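Local structure of methylated RNA-binding protein 1 (4RCM) at residues S40-L48 and S133-Y141; V29-W38 and F102-R110. The protein reads N6-methyladenosine marks in RNA through its YTH domain and, by binding the PHO4 mRNA 3'-UTR, lowers that message's stability. One frame throughout, in Å; residues are numbered along the deposited sequence.

Contact 1. Residues S40-L48 and S133-Y141; sequences STHFGNKRL and SRDTQEIPY. With nucleotides of chain C.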
loop_
_atom_site.group_PDB
_atom_site.type_symbol
_atom_site.label_atom_id
_atom_site.label_comp_id
_atom_site.label_asym_id
_atom_site.label_seq_id
_atom_site.Cartn_x
_atom_site.Cartn_y
_atom_site.Cartn_z
ATOM N N SER A 40 5.722 4.879 -8.252
ATOM C CA SER A 40 6.536 3.626 -8.331
ATOM C C SER A 40 7.564 3.889 -9.420
ATOM O O SER A 40 7.809 5.043 -9.739
ATOM C CB SER A 40 5.684 2.391 -8.693
ATOM O OG SER A 40 6.391 1.134 -8.438
ATOM N N THR A 41 8.185 2.827 -9.948
ATOM C CA THR A 41 9.087 2.916 -11.089
ATOM C C THR A 41 8.215 3.098 -12.299
ATOM O O THR A 41 6.989 2.997 -12.177
ATOM C CB THR A 41 9.951 1.627 -11.209
ATOM O OG1 THR A 41 9.128 0.457 -11.101
ATOM C CG2 THR A 41 10.922 1.571 -10.101
ATOM N N HIS A 42 8.783 3.421 -13.465
ATOM C CA HIS A 42 7.983 3.462 -14.693
ATOM C C HIS A 42 7.175 2.163 -14.842
ATOM O O HIS A 42 5.979 2.171 -15.163
ATOM C CB HIS A 42 8.881 3.658 -15.922
ATOM C CG HIS A 42 8.127 3.760 -17.210
ATOM N ND1 HIS A 42 7.505 4.918 -17.618
ATOM C CD2 HIS A 42 7.879 2.843 -18.175
ATOM C CE1 HIS A 42 6.896 4.713 -18.773
ATOM N NE2 HIS A 42 7.113 3.461 -19.136
ATOM N N PHE A 43 7.837 1.036 -14.593
ATOM C CA PHE A 43 7.218 -0.278 -14.781
ATOM C C PHE A 43 6.200 -0.616 -13.712
ATOM O O PHE A 43 5.146 -1.178 -14.018
ATOM C CB PHE A 43 8.280 -1.368 -14.861
ATOM C CG PHE A 43 7.733 -2.741 -15.171
ATOM C CD1 PHE A 43 7.407 -3.091 -16.458
ATOM C CD2 PHE A 43 7.602 -3.681 -14.171
ATOM C CE1 PHE A 43 6.933 -4.352 -16.738
ATOM C CE2 PHE A 43 7.133 -4.946 -14.437
ATOM C CZ PHE A 43 6.781 -5.282 -15.715
ATOM N N GLY A 44 6.515 -0.330 -12.457
ATOM C CA GLY A 44 5.499 -0.481 -11.387
ATOM C C GLY A 44 4.249 0.385 -11.658
ATOM O O GLY A 44 3.122 -0.075 -11.503
ATOM N N ASN A 45 4.460 1.638 -12.067
ATOM C CA ASN A 45 3.376 2.561 -12.374
ATOM C C ASN A 45 2.488 2.055 -13.504
ATOM O O ASN A 45 1.260 2.212 -13.465
ATOM C CB ASN A 45 3.936 3.910 -12.811
ATOM C CG ASN A 45 4.276 4.822 -11.654
ATOM O OD1 ASN A 45 3.956 4.558 -10.492
ATOM N ND2 ASN A 45 4.952 5.909 -11.972
ATOM N N LYS A 46 3.116 1.498 -14.533
ATOM C CA LYS A 46 2.377 0.836 -15.618
ATOM C C LYS A 46 1.500 -0.320 -15.151
ATOM O O LYS A 46 0.337 -0.405 -15.511
ATOM C CB LYS A 46 3.339 0.350 -16.721
ATOM N N ARG A 47 2.039 -1.210 -14.326
ATOM C CA ARG A 47 1.215 -2.243 -13.733
ATOM C C ARG A 47 0.008 -1.658 -12.937
ATOM O O ARG A 47 -1.109 -2.057 -13.160
ATOM C CB ARG A 47 2.054 -3.132 -12.818
ATOM C CG ARG A 47 3.087 -4.011 -13.544
ATOM C CD ARG A 47 3.682 -4.993 -12.550
ATOM N NE ARG A 47 2.617 -5.864 -12.075
ATOM C CZ ARG A 47 2.696 -6.651 -11.022
ATOM N NH1 ARG A 47 3.810 -6.712 -10.312
ATOM N NH2 ARG A 47 1.667 -7.388 -10.682
ATOM N N LEU A 48 0.252 -0.706 -12.028
ATOM C CA LEU A 48 -0.784 -0.103 -11.235
ATOM C C LEU A 48 -1.797 0.679 -12.068
ATOM O O LEU A 48 -2.997 0.596 -11.835
ATOM C CB LEU A 48 -0.172 0.827 -10.211
ATOM C CG LEU A 48 0.672 0.130 -9.141
ATOM C CD1 LEU A 48 1.331 1.174 -8.280
ATOM C CD2 LEU A 48 -0.186 -0.797 -8.304
ATOM N N SER A 133 7.368 -10.257 -0.862
ATOM C CA SER A 133 6.888 -9.635 -2.074
ATOM C C SER A 133 7.812 -8.511 -2.484
ATOM O O SER A 133 8.329 -7.772 -1.650
ATOM C CB SER A 133 5.460 -9.078 -1.885
ATOM O OG SER A 133 4.616 -10.060 -1.332
ATOM N N ARG A 134 8.014 -8.389 -3.768
ATOM C CA ARG A 134 8.660 -7.238 -4.312
ATOM C C ARG A 134 7.613 -6.160 -4.662
ATOM O O ARG A 134 6.407 -6.338 -4.449
ATOM C CB ARG A 134 9.452 -7.616 -5.580
ATOM C CG ARG A 134 10.623 -8.588 -5.388
ATOM C CD ARG A 134 11.135 -9.053 -6.753
ATOM N NE ARG A 134 10.118 -9.826 -7.489
ATOM C CZ ARG A 134 10.029 -11.159 -7.510
ATOM N NH1 ARG A 134 10.894 -11.926 -6.844
ATOM N NH2 ARG A 134 9.062 -11.736 -8.204
ATOM N N ASP A 135 8.094 -5.074 -5.260
ATOM C CA ASP A 135 7.303 -3.880 -5.468
ATOM C C ASP A 135 6.267 -4.105 -6.536
ATOM O O ASP A 135 6.572 -4.583 -7.646
ATOM C CB ASP A 135 8.232 -2.686 -5.816
ATOM C CG ASP A 135 7.504 -1.364 -5.836
ATOM O OD1 ASP A 135 6.804 -1.044 -4.827
ATOM O OD2 ASP A 135 7.632 -0.605 -6.834
ATOM N N THR A 136 5.042 -3.754 -6.189
ATOM C CA THR A 136 3.811 -3.980 -6.976
ATOM C C THR A 136 3.375 -5.412 -7.223
ATOM O O THR A 136 2.569 -5.681 -8.120
ATOM C CB THR A 136 3.780 -3.146 -8.290
ATOM O OG1 THR A 136 4.580 -3.742 -9.320
ATOM C CG2 THR A 136 4.265 -1.741 -7.981
ATOM N N GLN A 137 3.830 -6.326 -6.365
ATOM C CA GLN A 137 3.370 -7.691 -6.387
ATOM C C GLN A 137 1.868 -7.697 -6.127
ATOM O O GLN A 137 1.424 -7.146 -5.093
ATOM C CB GLN A 137 4.083 -8.478 -5.256
ATOM C CG GLN A 137 3.483 -9.819 -4.927
ATOM C CD GLN A 137 3.514 -10.782 -6.098
ATOM O OE1 GLN A 137 2.471 -11.336 -6.494
ATOM N NE2 GLN A 137 4.701 -11.002 -6.646
ATOM N N GLU A 138 1.101 -8.308 -7.024
ATOM C CA GLU A 138 -0.369 -8.423 -6.799
ATOM C C GLU A 138 -0.745 -9.477 -5.786
ATOM O O GLU A 138 -0.187 -10.588 -5.771
ATOM C CB GLU A 138 -1.154 -8.685 -8.065
ATOM C CG GLU A 138 -2.664 -8.729 -7.813
ATOM C CD GLU A 138 -3.512 -8.457 -9.029
ATOM O OE1 GLU A 138 -2.987 -8.358 -10.142
ATOM O OE2 GLU A 138 -4.733 -8.309 -8.863
ATOM N N ILE A 139 -1.737 -9.138 -4.970
ATOM C CA ILE A 139 -2.196 -9.988 -3.897
ATOM C C ILE A 139 -3.688 -10.381 -4.152
ATOM O O ILE A 139 -4.566 -9.514 -4.236
ATOM C CB ILE A 139 -2.096 -9.290 -2.532
ATOM C CG1 ILE A 139 -0.657 -8.791 -2.221
ATOM C CG2 ILE A 139 -2.621 -10.201 -1.441
ATOM C CD1 ILE A 139 0.402 -9.860 -2.013
ATOM N N PRO A 140 -3.971 -11.683 -4.277
ATOM C CA PRO A 140 -5.363 -12.110 -4.574
ATOM C C PRO A 140 -6.405 -11.488 -3.630
ATOM O O PRO A 140 -6.158 -11.367 -2.455
ATOM C CB PRO A 140 -5.336 -13.633 -4.327
ATOM C CG PRO A 140 -3.902 -14.029 -4.352
ATOM C CD PRO A 140 -3.143 -12.819 -3.815
ATOM N N TYR A 141 -7.593 -11.186 -4.148
ATOM C CA TYR A 141 -8.625 -10.508 -3.375
ATOM C C TYR A 141 -8.840 -11.081 -1.978
ATOM O O TYR A 141 -8.723 -10.364 -0.951
ATOM C CB TYR A 141 -9.923 -10.564 -4.183
ATOM C CG TYR A 141 -11.072 -9.882 -3.545
ATOM C CD1 TYR A 141 -11.228 -8.491 -3.597
ATOM C CD2 TYR A 141 -12.036 -10.628 -2.888
ATOM C CE1 TYR A 141 -12.335 -7.872 -2.992
ATOM C CE2 TYR A 141 -13.138 -10.032 -2.300
ATOM C CZ TYR A 141 -13.297 -8.667 -2.343
ATOM O OH TYR A 141 -14.385 -8.164 -1.684
ATOM C C2 6MZ C 3 11.300 4.710 -2.528
ATOM C C4 6MZ C 3 10.723 2.960 -4.006
ATOM C C5 6MZ C 3 9.699 3.810 -4.631
ATOM N N9 6MZ C 3 10.656 1.776 -4.645
ATOM N N3 6MZ C 3 11.486 3.461 -2.967
ATOM N N1 6MZ C 3 10.385 5.549 -3.062
ATOM C C6 6MZ C 3 9.571 5.193 -4.081
ATOM N N6 6MZ C 3 8.683 6.050 -4.635
ATOM C C9 6MZ C 3 8.642 7.457 -4.303
ATOM N N7 6MZ C 3 9.106 3.085 -5.623
ATOM C C8 6MZ C 3 9.712 1.855 -5.615
ATOM O "O5'" 6MZ C 3 13.535 -1.424 -8.171
ATOM C "C5'" 6MZ C 3 13.068 -0.236 -7.486
ATOM C "C4'" 6MZ C 3 12.931 -0.487 -5.978
ATOM O "O4'" 6MZ C 3 12.694 0.754 -5.280
ATOM C "C1'" 6MZ C 3 11.609 0.633 -4.324
ATOM C "C2'" 6MZ C 3 11.171 -0.841 -4.425
ATOM O "O2'" 6MZ C 3 11.786 -1.664 -3.397
ATOM C "C3'" 6MZ C 3 11.796 -1.462 -5.624
ATOM O "O3'" 6MZ C 3 12.216 -2.779 -5.176
HETATM O O HOH W 1 6.435 1.737 -5.471
HETATM O O HOH W 2 8.947 -1.109 -9.275
HETATM O O HOH W 3 2.017 -9.723 -9.438
#
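At the rim of the m6A pocket of the YTH domain, the N-terminal turns of helix 42-53 pack on a type II turn running from Arg134 to Gln137, with Thr136 as the main point of contact. The methyl CG2 of Thr136 lies 3.8 Å from Gly44 CA and also reaches Leu48 CD1 and Ser40 OG. Its hydroxyl, set between backbone N and carbonyl carbon (chi1 79°), donates to Asp135 O. Arg47, bent at chi3, brings one face of its guanidinium over Thr136 O; NH1 is 2.7 Å from that oxygen, but the angle is too poor for a hydrogen bond. Arg47 NH2 instead donates to a water that also accepts from Glu138 N, while the Glu138 carboxylate pairs with Arg17. Nearer the RNA, Ser40 OG stands 2.7 Å from Asp135 OD2, and one water links this hydroxyl to Asp135 OD1, which also accepts from Lys22 N. A second water donates to OD2 at 2.8 Å. Thr41 OG1 is the N-cap acceptor for Gly44 N. Asp135 OD2 comes within 3.4 Å of C8 of the methylated adenosine of chain C, marking the nucleotide-binding edge of a YTH reader domain.

Contact 2. Residues V29-W38 and F102-R110; sequences VKRSFYNGIW and FKVRWVIVR. With nucleotides of chain C.
Trp106 of strand 102-112 packs against helix 26-35 of the YTH domain, the axes of segments 29-35 and 102-110 crossing at -98°, while strand 37-38, just after the helix, pairs antiparallel with the start of the same strand, at 102-104. The Trp106 side chain can be followed outward. Trp106 CB sits at the edge of the Phe33 ring, 3.6 Å from Phe33 CD1, and Trp106 CG meets that same Phe33 atom. Beyond it, CD1 of the indole lies under Phe33 CA, which makes a CH-pi contact over this face, 3.9 Å from the centroid of the five-membered ring; the Phe33 ring turns its edge to this face in an offset edge-to-face pair, planes at 71°. NE1 donates to Ser32 OG at 3.1 Å, nearly straight and in the indole plane. At the far corner CH2 touches Val29 CG1 at 3.5 Å. Replacing Trp106 with a leucine would probably leave Ser32 OG without its indole donor and open a gap beside Val29 and Phe33. Ser32 OG, turned opposite the backbone N (chi1 -176°), donates a hydrogen bond to Ile37 O, so one hydroxyl links helix, strand 37-38 and strand 102-112.

The strand pairing rests on Val104 N to Gly36 O and on two bonds between Trp38 and Phe102. Gly36 has positive phi as the chain leaves the helix, and a water bridges its carbonyl to Arg105 NH1. On the sheet face shared by Trp38 and Phe102 the two side chains run side by side, Phe102 CZ at the edge of the indole. One face of the Trp38 ring carries the methylated base of chain C, beside Trp92, which probably also binds it: Trp38 CZ2 is 3.4 Å from the base's N6.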
loop_
_atom_site.group_PDB
_atom_site.type_symbol
_atom_site.label_atom_id
_atom_site.label_comp_id
_atom_site.label_asym_id
_atom_site.label_seq_id
_atom_site.Cartn_x
_atom_site.Cartn_y
_atom_site.Cartn_z
ATOM N N VAL A 29 7.489 7.119 2.822
ATOM C CA VAL A 29 6.145 6.779 3.277
ATOM C C VAL A 29 5.432 8.002 3.955
ATOM O O VAL A 29 4.226 8.297 3.701
ATOM C CB VAL A 29 6.175 5.627 4.311
ATOM C CG1 VAL A 29 4.791 5.415 4.884
ATOM C CG2 VAL A 29 6.701 4.342 3.675
ATOM N N LYS A 30 6.144 8.634 4.871
ATOM C CA LYS A 30 5.618 9.803 5.560
ATOM C C LYS A 30 5.209 10.906 4.605
ATOM O O LYS A 30 4.105 11.490 4.748
ATOM C CB LYS A 30 6.624 10.332 6.538
ATOM C CG LYS A 30 6.802 9.461 7.747
ATOM C CD LYS A 30 7.936 9.995 8.585
ATOM C CE LYS A 30 8.330 9.050 9.716
ATOM N NZ LYS A 30 8.065 9.543 11.081
ATOM N N ARG A 31 6.080 11.181 3.642
ATOM C CA ARG A 31 5.811 12.159 2.636
ATOM C C ARG A 31 4.633 11.833 1.782
ATOM O O ARG A 31 3.937 12.747 1.358
ATOM C CB ARG A 31 7.013 12.376 1.738
ATOM C CG ARG A 31 8.097 13.153 2.458
ATOM C CD ARG A 31 9.131 13.658 1.489
ATOM N NE ARG A 31 10.303 14.143 2.218
ATOM C CZ ARG A 31 11.497 14.358 1.665
ATOM N NH1 ARG A 31 12.492 14.783 2.424
ATOM N NH2 ARG A 31 11.709 14.140 0.367
ATOM N N SER A 32 4.431 10.545 1.479
ATOM C CA SER A 32 3.228 10.070 0.822
ATOM C C SER A 32 2.003 10.359 1.677
ATOM O O SER A 32 0.972 10.771 1.200
ATOM C CB SER A 32 3.296 8.557 0.551
ATOM O OG SER A 32 2.155 8.060 -0.195
ATOM N N PHE A 33 2.114 10.141 2.955
ATOM C CA PHE A 33 0.978 10.352 3.802
ATOM C C PHE A 33 0.554 11.813 3.836
ATOM O O PHE A 33 -0.632 12.107 3.769
ATOM C CB PHE A 33 1.252 9.860 5.226
ATOM C CG PHE A 33 0.166 10.214 6.161
ATOM C CD1 PHE A 33 -0.962 9.412 6.277
ATOM C CD2 PHE A 33 0.251 11.383 6.915
ATOM C CE1 PHE A 33 -2.006 9.772 7.115
ATOM C CE2 PHE A 33 -0.779 11.748 7.753
ATOM C CZ PHE A 33 -1.910 10.946 7.854
ATOM N N TYR A 34 1.512 12.731 3.905
ATOM C CA TYR A 34 1.208 14.169 4.092
ATOM C C TYR A 34 0.880 14.853 2.752
ATOM O O TYR A 34 0.111 15.830 2.745
ATOM C CB TYR A 34 2.364 14.917 4.777
ATOM C CG TYR A 34 2.536 14.538 6.245
ATOM C CD1 TYR A 34 1.593 14.878 7.186
ATOM C CD2 TYR A 34 3.630 13.803 6.664
ATOM C CE1 TYR A 34 1.761 14.514 8.544
ATOM C CE2 TYR A 34 3.793 13.448 7.993
ATOM C CZ TYR A 34 2.857 13.797 8.911
ATOM O OH TYR A 34 3.013 13.377 10.254
ATOM N N ASN A 35 1.400 14.331 1.644
ATOM C CA ASN A 35 1.089 14.898 0.332
ATOM C C ASN A 35 0.002 14.201 -0.506
ATOM O O ASN A 35 -0.466 14.750 -1.565
ATOM C CB ASN A 35 2.350 14.951 -0.527
ATOM C CG ASN A 35 3.320 16.001 -0.088
ATOM O OD1 ASN A 35 3.343 17.132 -0.645
ATOM N ND2 ASN A 35 4.154 15.656 0.905
ATOM N N GLY A 36 -0.311 12.971 -0.138
ATOM C CA GLY A 36 -1.335 12.205 -0.759
ATOM C C GLY A 36 -0.993 11.768 -2.174
ATOM O O GLY A 36 -1.899 11.640 -3.007
ATOM N N ILE A 37 0.300 11.526 -2.452
ATOM C CA ILE A 37 0.692 10.900 -3.693
ATOM C C ILE A 37 1.683 9.757 -3.489
ATOM O O ILE A 37 2.235 9.570 -2.403
ATOM C CB ILE A 37 1.286 11.902 -4.651
ATOM C CG1 ILE A 37 2.596 12.488 -4.106
ATOM C CG2 ILE A 37 0.307 13.021 -4.864
ATOM C CD1 ILE A 37 3.345 13.338 -5.152
ATOM N N TRP A 38 1.859 8.982 -4.560
ATOM C CA TRP A 38 2.890 7.977 -4.649
ATOM C C TRP A 38 3.352 7.859 -6.083
ATOM O O TRP A 38 2.623 8.220 -7.033
ATOM C CB TRP A 38 2.414 6.607 -4.117
ATOM C CG TRP A 38 3.551 5.620 -4.002
ATOM C CD1 TRP A 38 3.775 4.544 -4.798
ATOM C CD2 TRP A 38 4.665 5.687 -3.086
ATOM N NE1 TRP A 38 4.912 3.875 -4.385
ATOM C CE2 TRP A 38 5.488 4.568 -3.349
ATOM C CE3 TRP A 38 5.013 6.553 -2.030
ATOM C CZ2 TRP A 38 6.647 4.296 -2.614
ATOM C CZ3 TRP A 38 6.199 6.279 -1.292
ATOM C CH2 TRP A 38 6.980 5.141 -1.589
ATOM N N PHE A 102 0.752 9.329 -8.840
ATOM C CA PHE A 102 -0.679 9.208 -8.846
ATOM C C PHE A 102 -1.197 9.514 -7.432
ATOM O O PHE A 102 -0.429 9.416 -6.475
ATOM C CB PHE A 102 -1.133 7.829 -9.365
ATOM C CG PHE A 102 -0.582 6.674 -8.593
ATOM C CD1 PHE A 102 -1.173 6.278 -7.409
ATOM C CD2 PHE A 102 0.536 6.012 -9.036
ATOM C CE1 PHE A 102 -0.650 5.220 -6.667
ATOM C CE2 PHE A 102 1.067 4.944 -8.327
ATOM C CZ PHE A 102 0.485 4.554 -7.123
ATOM N N LYS A 103 -2.486 9.842 -7.290
ATOM C CA LYS A 103 -3.019 10.205 -5.943
ATOM C C LYS A 103 -3.344 8.978 -5.120
ATOM O O LYS A 103 -3.819 7.942 -5.652
ATOM C CB LYS A 103 -4.236 11.072 -6.068
ATOM C CG LYS A 103 -3.972 12.399 -6.767
ATOM C CD LYS A 103 -5.267 13.083 -7.189
ATOM C CE LYS A 103 -4.987 14.378 -7.928
ATOM N NZ LYS A 103 -6.172 15.279 -7.926
ATOM N N VAL A 104 -3.114 9.105 -3.800
ATOM C CA VAL A 104 -3.450 8.063 -2.856
ATOM C C VAL A 104 -4.121 8.680 -1.649
ATOM O O VAL A 104 -3.874 9.838 -1.338
ATOM C CB VAL A 104 -2.222 7.205 -2.382
ATOM C CG1 VAL A 104 -1.550 6.594 -3.613
ATOM C CG2 VAL A 104 -1.240 8.028 -1.556
ATOM N N ARG A 105 -4.958 7.906 -0.985
ATOM C CA ARG A 105 -5.495 8.295 0.313
ATOM C C ARG A 105 -5.220 7.199 1.358
ATOM O O ARG A 105 -5.628 6.053 1.214
ATOM C CB ARG A 105 -6.986 8.595 0.206
ATOM C CG ARG A 105 -7.364 9.687 -0.823
ATOM C CD ARG A 105 -7.182 11.163 -0.313
ATOM N NE ARG A 105 -7.436 12.244 -1.329
ATOM C CZ ARG A 105 -6.526 12.772 -2.182
ATOM N NH1 ARG A 105 -5.238 12.331 -2.254
ATOM N NH2 ARG A 105 -6.902 13.760 -2.998
ATOM N N TRP A 106 -4.523 7.557 2.394
ATOM C CA TRP A 106 -4.080 6.598 3.395
ATOM C C TRP A 106 -5.310 6.289 4.220
ATOM O O TRP A 106 -5.823 7.180 4.898
ATOM C CB TRP A 106 -2.934 7.204 4.202
ATOM C CG TRP A 106 -1.617 7.060 3.492
ATOM C CD1 TRP A 106 -1.190 7.753 2.384
ATOM C CD2 TRP A 106 -0.630 6.059 3.734
ATOM N NE1 TRP A 106 0.033 7.291 1.992
ATOM C CE2 TRP A 106 0.399 6.250 2.809
ATOM C CE3 TRP A 106 -0.507 5.040 4.666
ATOM C CZ2 TRP A 106 1.545 5.458 2.787
ATOM C CZ3 TRP A 106 0.640 4.260 4.639
ATOM C CH2 TRP A 106 1.643 4.471 3.703
ATOM N N VAL A 107 -5.864 5.101 4.057
ATOM C CA VAL A 107 -7.082 4.693 4.801
ATOM C C VAL A 107 -6.731 4.144 6.188
ATOM O O VAL A 107 -7.459 4.392 7.146
ATOM C CB VAL A 107 -7.969 3.676 4.014
ATOM C CG1 VAL A 107 -8.566 4.320 2.774
ATOM C CG2 VAL A 107 -7.181 2.437 3.591
ATOM N N ILE A 108 -5.594 3.443 6.290
ATOM C CA ILE A 108 -5.124 2.868 7.568
ATOM C C ILE A 108 -3.654 3.159 7.854
ATOM O O ILE A 108 -2.802 2.954 7.020
ATOM C CB ILE A 108 -5.324 1.328 7.631
ATOM C CG1 ILE A 108 -6.794 0.963 7.568
ATOM C CG2 ILE A 108 -4.693 0.717 8.925
ATOM C CD1 ILE A 108 -7.050 -0.469 7.124
ATOM N N VAL A 109 -3.335 3.576 9.095
ATOM C CA VAL A 109 -1.961 3.911 9.434
ATOM C C VAL A 109 -1.699 3.287 10.783
ATOM O O VAL A 109 -2.269 3.744 11.762
ATOM C CB VAL A 109 -1.733 5.429 9.536
ATOM C CG1 VAL A 109 -0.303 5.737 9.977
ATOM C CG2 VAL A 109 -2.028 6.092 8.210
ATOM N N ARG A 110 -0.950 2.180 10.773
ATOM C CA ARG A 110 -0.566 1.440 11.953
ATOM C C ARG A 110 0.344 0.317 11.482
ATOM O O ARG A 110 0.265 -0.123 10.359
ATOM C CB ARG A 110 -1.752 0.850 12.720
ATOM C CG ARG A 110 -2.706 -0.056 11.921
ATOM C CD ARG A 110 -2.425 -1.573 11.965
ATOM N NE ARG A 110 -2.113 -2.103 13.307
ATOM C CZ ARG A 110 -2.963 -2.695 14.149
ATOM N NH1 ARG A 110 -4.267 -2.828 13.882
ATOM N NH2 ARG A 110 -2.507 -3.111 15.306
ATOM C C2 6MZ C 3 11.300 4.710 -2.528
ATOM C C4 6MZ C 3 10.723 2.960 -4.006
ATOM C C5 6MZ C 3 9.699 3.810 -4.631
ATOM N N9 6MZ C 3 10.656 1.776 -4.645
ATOM N N3 6MZ C 3 11.486 3.461 -2.967
ATOM N N1 6MZ C 3 10.385 5.549 -3.062
ATOM C C6 6MZ C 3 9.571 5.193 -4.081
ATOM N N6 6MZ C 3 8.683 6.050 -4.635
ATOM C C9 6MZ C 3 8.642 7.457 -4.303
ATOM N N7 6MZ C 3 9.106 3.085 -5.623
ATOM C C8 6MZ C 3 9.712 1.855 -5.615
ATOM O "O5'" 6MZ C 3 13.535 -1.424 -8.171
ATOM C "C5'" 6MZ C 3 13.068 -0.236 -7.486
ATOM C "C4'" 6MZ C 3 12.931 -0.487 -5.978
ATOM O "O4'" 6MZ C 3 12.694 0.754 -5.280
ATOM C "C1'" 6MZ C 3 11.609 0.633 -4.324
ATOM C "C2'" 6MZ C 3 11.171 -0.841 -4.425
ATOM O "O2'" 6MZ C 3 11.786 -1.664 -3.397
ATOM C "C3'" 6MZ C 3 11.796 -1.462 -5.624
ATOM O "O3'" 6MZ C 3 12.216 -2.779 -5.176
HETATM O O HOH W 4 -3.445 14.128 -3.460
#

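Overall arrangement
From the N terminus the chain runs through strand 17-23 into helix 26-35, then strand 37-38 and helix 42-53, so the first segments of both contacts follow one another. Contact 2 closes the shorter loop when strand 102-112 returns beside 29-38; contact 1 closes later, when 133-141 reaches 40-48. The two closures cross rather than nest. In the mixed six-stranded sheet, contact 2 joins the edge strand 37-38 to its neighbour, whereas contact 1 brings helix 42-53 to the loop leading into the opposite edge strand, 138-139. Their centres are about 16 Å apart, yet Leu48 CD1 and Phe102 CZ meet at 3.7 Å, and both contacts reach the methylated adenosine of chain C.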